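Local coordinates for protein ATP-dependent DNA helicase (PDB 5V9X) that acts as a 3'-to-5' RNA:DNA helicase that tracks along single-stranded DNA and is powered by ATP hydrolysis, at residues P457-D462 against A490-L495; E782-A787 against F821-E826. All blocks are in the same frame, centred on the assembly; numbering follows the deposited sequence.

Interaction 1: residues P457-D462 against A490-L495; sequences PANPLD and APFATL
N459 and P491 join a loop running into helix 461-471 to the loop between helices 479-488 and 497-508 through one backbone bond: N459 N gives its hydrogen to P491 O at 2.6 Å, nearly linear at 163°, and A458 CA adds a C-H...O contact to the same carbonyl oxygen. The acceptor is presented by a type I turn, A490 to A493, in which the fixed phi of P491 suits the second position; a second type I turn, F492 to L495, follows at once. N459 has a left-handed backbone conformation, phi 50° and psi 56°, which asparagine tolerates better than most residues.

The tight part lies around three prolines and the F492 ring, all four residues buried. P491 CB packs against the carbonyl of P457, while P460 CD comes to 3.5 Å from F492 CZ. With CG beside the backbone N (chi1 -59°), the F492 ring extends toward the start of the helix, where P460 O meets the ring edge close to its plane. The rigid ring of P460 suits the non-helical residue just before the helix and gives F492 an apolar surface. Beside the ring, L461 CD2 stands 3.8 Å from L495 CD1.

Toward solvent the contact is looser: T494 and A458 are exposed, a place that suits a small alanine and a hydroxyl-bearing threonine, and the N459 side chain lies across T494 at about a right angle.

Both segments belong to the winged-helix region of the Lhr family. Helix 200-213 covers P460, P491 and F492 through A203, A206 and L207, helix 822-835 touches P457 and P460, and V486 of helix 479-488 backs F492 and L495.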
loop_
_atom_site.group_PDB
_atom_site.type_symbol
_atom_site.label_atom_id
_atom_site.label_comp_id
_atom_site.label_asym_id
_atom_site.label_seq_id
_atom_site.Cartn_x
_atom_site.Cartn_y
_atom_site.Cartn_z
ATOM N N PRO A 457 -1.735 8.625 -9.798
ATOM C CA PRO A 457 -2.908 8.463 -10.665
ATOM C C PRO A 457 -3.421 9.811 -11.148
ATOM O O PRO A 457 -3.567 10.757 -10.371
ATOM C CB PRO A 457 -3.922 7.760 -9.756
ATOM C CG PRO A 457 -3.077 7.002 -8.784
ATOM C CD PRO A 457 -1.860 7.860 -8.545
ATOM N N ALA A 458 -3.684 9.899 -12.447
ATOM C CA ALA A 458 -4.044 11.153 -13.094
ATOM C C ALA A 458 -5.556 11.276 -13.217
ATOM O O ALA A 458 -6.226 10.348 -13.683
ATOM C CB ALA A 458 -3.393 11.253 -14.475
ATOM N N ASN A 459 -6.082 12.425 -12.798
ATOM C CA ASN A 459 -7.493 12.768 -12.936
ATOM C C ASN A 459 -8.456 11.683 -12.438
ATOM O O ASN A 459 -9.332 11.239 -13.180
ATOM C CB ASN A 459 -7.802 13.114 -14.387
ATOM C CG ASN A 459 -6.889 14.196 -14.934
ATOM O OD1 ASN A 459 -6.357 15.012 -14.183
ATOM N ND2 ASN A 459 -6.704 14.207 -16.249
ATOM N N PRO A 460 -8.328 11.244 -11.169
ATOM C CA PRO A 460 -9.298 10.270 -10.645
ATOM C C PRO A 460 -10.624 10.929 -10.301
ATOM O O PRO A 460 -10.784 11.503 -9.218
ATOM C CB PRO A 460 -8.595 9.709 -9.403
ATOM C CG PRO A 460 -7.710 10.807 -8.948
ATOM C CD PRO A 460 -7.273 11.549 -10.181
ATOM N N LEU A 461 -11.590 10.832 -11.220
ATOM C CA LEU A 461 -12.803 11.644 -11.131
ATOM C C LEU A 461 -13.648 11.310 -9.907
ATOM O O LEU A 461 -14.344 12.190 -9.386
ATOM C CB LEU A 461 -13.639 11.476 -12.399
ATOM C CG LEU A 461 -13.001 11.954 -13.702
ATOM C CD1 LEU A 461 -13.994 11.834 -14.847
ATOM C CD2 LEU A 461 -12.499 13.384 -13.564
ATOM N N ASP A 462 -13.618 10.059 -9.439
ATOM C CA ASP A 462 -14.438 9.703 -8.285
ATOM C C ASP A 462 -13.952 10.411 -7.027
ATOM O O ASP A 462 -14.765 10.863 -6.211
ATOM C CB ASP A 462 -14.460 8.186 -8.091
ATOM C CG ASP A 462 -13.073 7.586 -7.929
ATOM O OD1 ASP A 462 -12.075 8.339 -7.951
ATOM O OD2 ASP A 462 -12.985 6.348 -7.780
ATOM N N ALA A 490 -1.656 17.725 -7.454
ATOM C CA ALA A 490 -0.875 16.936 -8.401
ATOM C C ALA A 490 -1.731 16.011 -9.270
ATOM O O ALA A 490 -1.519 15.970 -10.490
ATOM C CB ALA A 490 0.190 16.123 -7.661
ATOM N N PRO A 491 -2.688 15.251 -8.715
ATOM C CA PRO A 491 -3.424 14.289 -9.556
ATOM C C PRO A 491 -4.360 14.933 -10.565
ATOM O O PRO A 491 -4.892 14.220 -11.424
ATOM C CB PRO A 491 -4.216 13.455 -8.538
ATOM C CG PRO A 491 -3.607 13.752 -7.215
ATOM C CD PRO A 491 -3.131 15.159 -7.313
ATOM N N PHE A 492 -4.584 16.245 -10.491
ATOM C CA PHE A 492 -5.514 16.922 -11.388
ATOM C C PHE A 492 -4.859 18.083 -12.127
ATOM O O PHE A 492 -5.559 18.968 -12.629
ATOM C CB PHE A 492 -6.738 17.409 -10.612
ATOM C CG PHE A 492 -7.498 16.308 -9.922
ATOM C CD1 PHE A 492 -8.474 15.594 -10.596
ATOM C CD2 PHE A 492 -7.238 15.993 -8.599
ATOM C CE1 PHE A 492 -9.176 14.585 -9.966
ATOM C CE2 PHE A 492 -7.936 14.982 -7.961
ATOM C CZ PHE A 492 -8.907 14.280 -8.646
ATOM N N ALA A 493 -3.526 18.087 -12.217
ATOM C CA ALA A 493 -2.815 19.184 -12.862
ATOM C C ALA A 493 -3.162 19.325 -14.339
ATOM O O ALA A 493 -2.926 20.390 -14.919
ATOM C CB ALA A 493 -1.306 18.993 -12.697
ATOM N N THR A 494 -3.708 18.278 -14.965
ATOM C CA THR A 494 -4.094 18.327 -16.372
ATOM C C THR A 494 -5.579 18.045 -16.574
ATOM O O THR A 494 -5.990 17.699 -17.686
ATOM C CB THR A 494 -3.266 17.341 -17.199
ATOM O OG1 THR A 494 -3.685 16.002 -16.905
ATOM C CG2 THR A 494 -1.781 17.489 -16.891
ATOM N N LEU A 495 -6.386 18.185 -15.529
ATOM C CA LEU A 495 -7.807 17.866 -15.605
ATOM C C LEU A 495 -8.499 18.716 -16.666
ATOM O O LEU A 495 -8.506 19.953 -16.551
ATOM C CB LEU A 495 -8.467 18.084 -14.245
ATOM C CG LEU A 495 -9.972 17.816 -14.146
ATOM C CD1 LEU A 495 -10.292 16.369 -14.486
ATOM C CD2 LEU A 495 -10.488 18.166 -12.758
#

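Interaction 2: residues E782-A787 against F821-E826; sequences ECAARA and FPIVLE
I823 sets its CG2 methyl anti to the backbone N and its CG1 arm beside that nitrogen (chi1 -56°), so the two branches spread over the neighbouring helix. CG2 reaches the backbone and CB of A784, with N at 3.9 Å and CB at 4.1 Å, and it also touches CB of C783. At the end of the other arm, CD1 meets A787 CB at 3.8 Å. One turn further on, E826 holds CG anti to its own nitrogen and bends at chi2, so that CG rather than the carboxylate lies 3.9 Å from C783 SG.

The residue types match this task. A784 and A787 are small enough to let a branched isoleucine lie close to the helix backbone, and C783 offers a compact, polarisable thiol that accepts the E826 methylene and also lies against D462. Together with F780, the residues C783, A784 and A787 follow the i, i+3, i+4, i+7 spacing of a hole in knobs-into-holes packing, with I823 as its knob. The contact belongs to the helical part of the DEAD/H-associated region and joins the C-terminal end of helix 774-786 to the N-terminal end of helix 822-835. At their closest the axes of the two short segments are 9.6 Å apart, the directions inclined at 130°, closer to antiparallel than to parallel.

L506 of helix 497-508 and L789 also pack on I823. The buried carboxylate of E826 turns to another partner, its OE2 forming a salt bridge with R829, one turn along the same helix.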
loop_
_atom_site.group_PDB
_atom_site.type_symbol
_atom_site.label_atom_id
_atom_site.label_comp_id
_atom_site.label_asym_id
_atom_site.label_seq_id
_atom_site.Cartn_x
_atom_site.Cartn_y
_atom_site.Cartn_z
ATOM N N GLU A 782 -16.684 0.122 -6.694
ATOM C CA GLU A 782 -15.886 0.931 -5.776
ATOM C C GLU A 782 -15.864 2.394 -6.206
ATOM O O GLU A 782 -15.884 3.297 -5.361
ATOM C CB GLU A 782 -14.463 0.375 -5.685
ATOM C CG GLU A 782 -14.363 -1.055 -5.159
ATOM C CD GLU A 782 -12.942 -1.598 -5.209
ATOM O OE1 GLU A 782 -12.043 -0.874 -5.690
ATOM O OE2 GLU A 782 -12.723 -2.750 -4.771
ATOM N N CYS A 783 -15.828 2.649 -7.518
ATOM C CA CYS A 783 -15.835 4.026 -8.004
ATOM C C CYS A 783 -17.179 4.697 -7.746
ATOM O O CYS A 783 -17.232 5.836 -7.265
ATOM C CB CYS A 783 -15.493 4.064 -9.493
ATOM S SG CYS A 783 -13.729 3.902 -9.865
ATOM N N ALA A 784 -18.279 4.006 -8.061
ATOM C CA ALA A 784 -19.602 4.590 -7.859
ATOM C C ALA A 784 -19.837 4.937 -6.395
ATOM O O ALA A 784 -20.373 6.006 -6.080
ATOM C CB ALA A 784 -20.683 3.633 -8.364
ATOM N N ALA A 785 -19.434 4.047 -5.483
ATOM C CA ALA A 785 -19.617 4.311 -4.061
ATOM C C ALA A 785 -18.724 5.451 -3.588
ATOM O O ALA A 785 -19.167 6.315 -2.822
ATOM C CB ALA A 785 -19.343 3.044 -3.252
ATOM N N ARG A 786 -17.465 5.472 -4.036
ATOM C CA ARG A 786 -16.550 6.533 -3.625
ATOM C C ARG A 786 -17.028 7.898 -4.108
ATOM O O ARG A 786 -16.846 8.904 -3.411
ATOM C CB ARG A 786 -15.139 6.236 -4.146
ATOM C CG ARG A 786 -14.065 7.191 -3.644
ATOM C CD ARG A 786 -12.659 6.709 -3.988
ATOM N NE ARG A 786 -12.658 5.613 -4.952
ATOM C CZ ARG A 786 -12.087 4.430 -4.741
ATOM N NH1 ARG A 786 -11.457 4.191 -3.602
ATOM N NH2 ARG A 786 -12.134 3.487 -5.674
ATOM N N ALA A 787 -17.655 7.951 -5.286
ATOM C CA ALA A 787 -18.233 9.187 -5.799
ATOM C C ALA A 787 -19.536 9.569 -5.103
ATOM O O ALA A 787 -20.112 10.607 -5.451
ATOM C CB ALA A 787 -18.472 9.072 -7.307
ATOM N N PHE A 821 -20.267 8.265 -19.535
ATOM C CA PHE A 821 -20.632 8.351 -18.127
ATOM C C PHE A 821 -19.372 8.434 -17.271
ATOM O O PHE A 821 -18.525 7.529 -17.341
ATOM C CB PHE A 821 -21.473 7.137 -17.738
ATOM C CG PHE A 821 -22.232 7.301 -16.453
ATOM C CD1 PHE A 821 -23.341 8.130 -16.390
ATOM C CD2 PHE A 821 -21.853 6.608 -15.314
ATOM C CE1 PHE A 821 -24.048 8.276 -15.211
ATOM C CE2 PHE A 821 -22.555 6.750 -14.133
ATOM C CZ PHE A 821 -23.655 7.584 -14.082
ATOM N N PRO A 822 -19.200 9.491 -16.470
ATOM C CA PRO A 822 -17.922 9.683 -15.762
ATOM C C PRO A 822 -17.496 8.515 -14.884
ATOM O O PRO A 822 -16.290 8.310 -14.698
ATOM C CB PRO A 822 -18.180 10.947 -14.933
ATOM C CG PRO A 822 -19.188 11.702 -15.728
ATOM C CD PRO A 822 -20.088 10.658 -16.337
ATOM N N ILE A 823 -18.436 7.741 -14.336
ATOM C CA ILE A 823 -18.040 6.590 -13.531
ATOM C C ILE A 823 -17.495 5.480 -14.422
ATOM O O ILE A 823 -16.509 4.817 -14.076
ATOM C CB ILE A 823 -19.215 6.103 -12.665
ATOM C CG1 ILE A 823 -19.742 7.251 -11.808
ATOM C CG2 ILE A 823 -18.774 4.957 -11.768
ATOM C CD1 ILE A 823 -18.695 7.853 -10.900
ATOM N N VAL A 824 -18.116 5.265 -15.584
ATOM C CA VAL A 824 -17.579 4.303 -16.544
ATOM C C VAL A 824 -16.188 4.730 -16.996
ATOM O O VAL A 824 -15.259 3.916 -17.058
ATOM C CB VAL A 824 -18.535 4.141 -17.739
ATOM C CG1 VAL A 824 -17.915 3.239 -18.795
ATOM C CG2 VAL A 824 -19.870 3.582 -17.277
ATOM N N LEU A 825 -16.024 6.017 -17.315
ATOM C CA LEU A 825 -14.721 6.527 -17.733
ATOM C C LEU A 825 -13.664 6.275 -16.665
ATOM O O LEU A 825 -12.552 5.824 -16.968
ATOM C CB LEU A 825 -14.815 8.021 -18.043
ATOM C CG LEU A 825 -15.750 8.487 -19.159
ATOM C CD1 LEU A 825 -15.747 10.005 -19.247
ATOM C CD2 LEU A 825 -15.355 7.873 -20.492
ATOM N N GLU A 826 -13.996 6.556 -15.403
ATOM C CA GLU A 826 -13.010 6.425 -14.335
ATOM C C GLU A 826 -12.718 4.963 -14.022
ATOM O O GLU A 826 -11.568 4.604 -13.742
ATOM C CB GLU A 826 -13.488 7.164 -13.084
ATOM C CG GLU A 826 -12.584 6.994 -11.873
ATOM C CD GLU A 826 -11.132 7.355 -12.155
ATOM O OE1 GLU A 826 -10.876 8.240 -13.000
ATOM O OE2 GLU A 826 -10.240 6.750 -11.522
#

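Interaction 1 is partly buried, with an exposed rim, and joins a helix-entering loop to an interhelical loop by a backbone hydrogen bond backed by prolines and a phenylalanine; interaction 2 is wholly buried, joins two helices and relies on apolar contacts alone. The centres of interactions 1 and 2 are about 14 Å apart, yet they touch. The helix that begins in 457-462 meets both helices of interaction 2: D462 OD2 forms a salt bridge to R786 NE at 2.9 Å, and L461 N makes a weak, probable hydrogen bond to E826 OE1. Polar groups that make no bond across either contact thus join the winged-helix and DEAD/H-associated regions, and K200, from the DEAD/DEAH box range, also forms a salt bridge to D462.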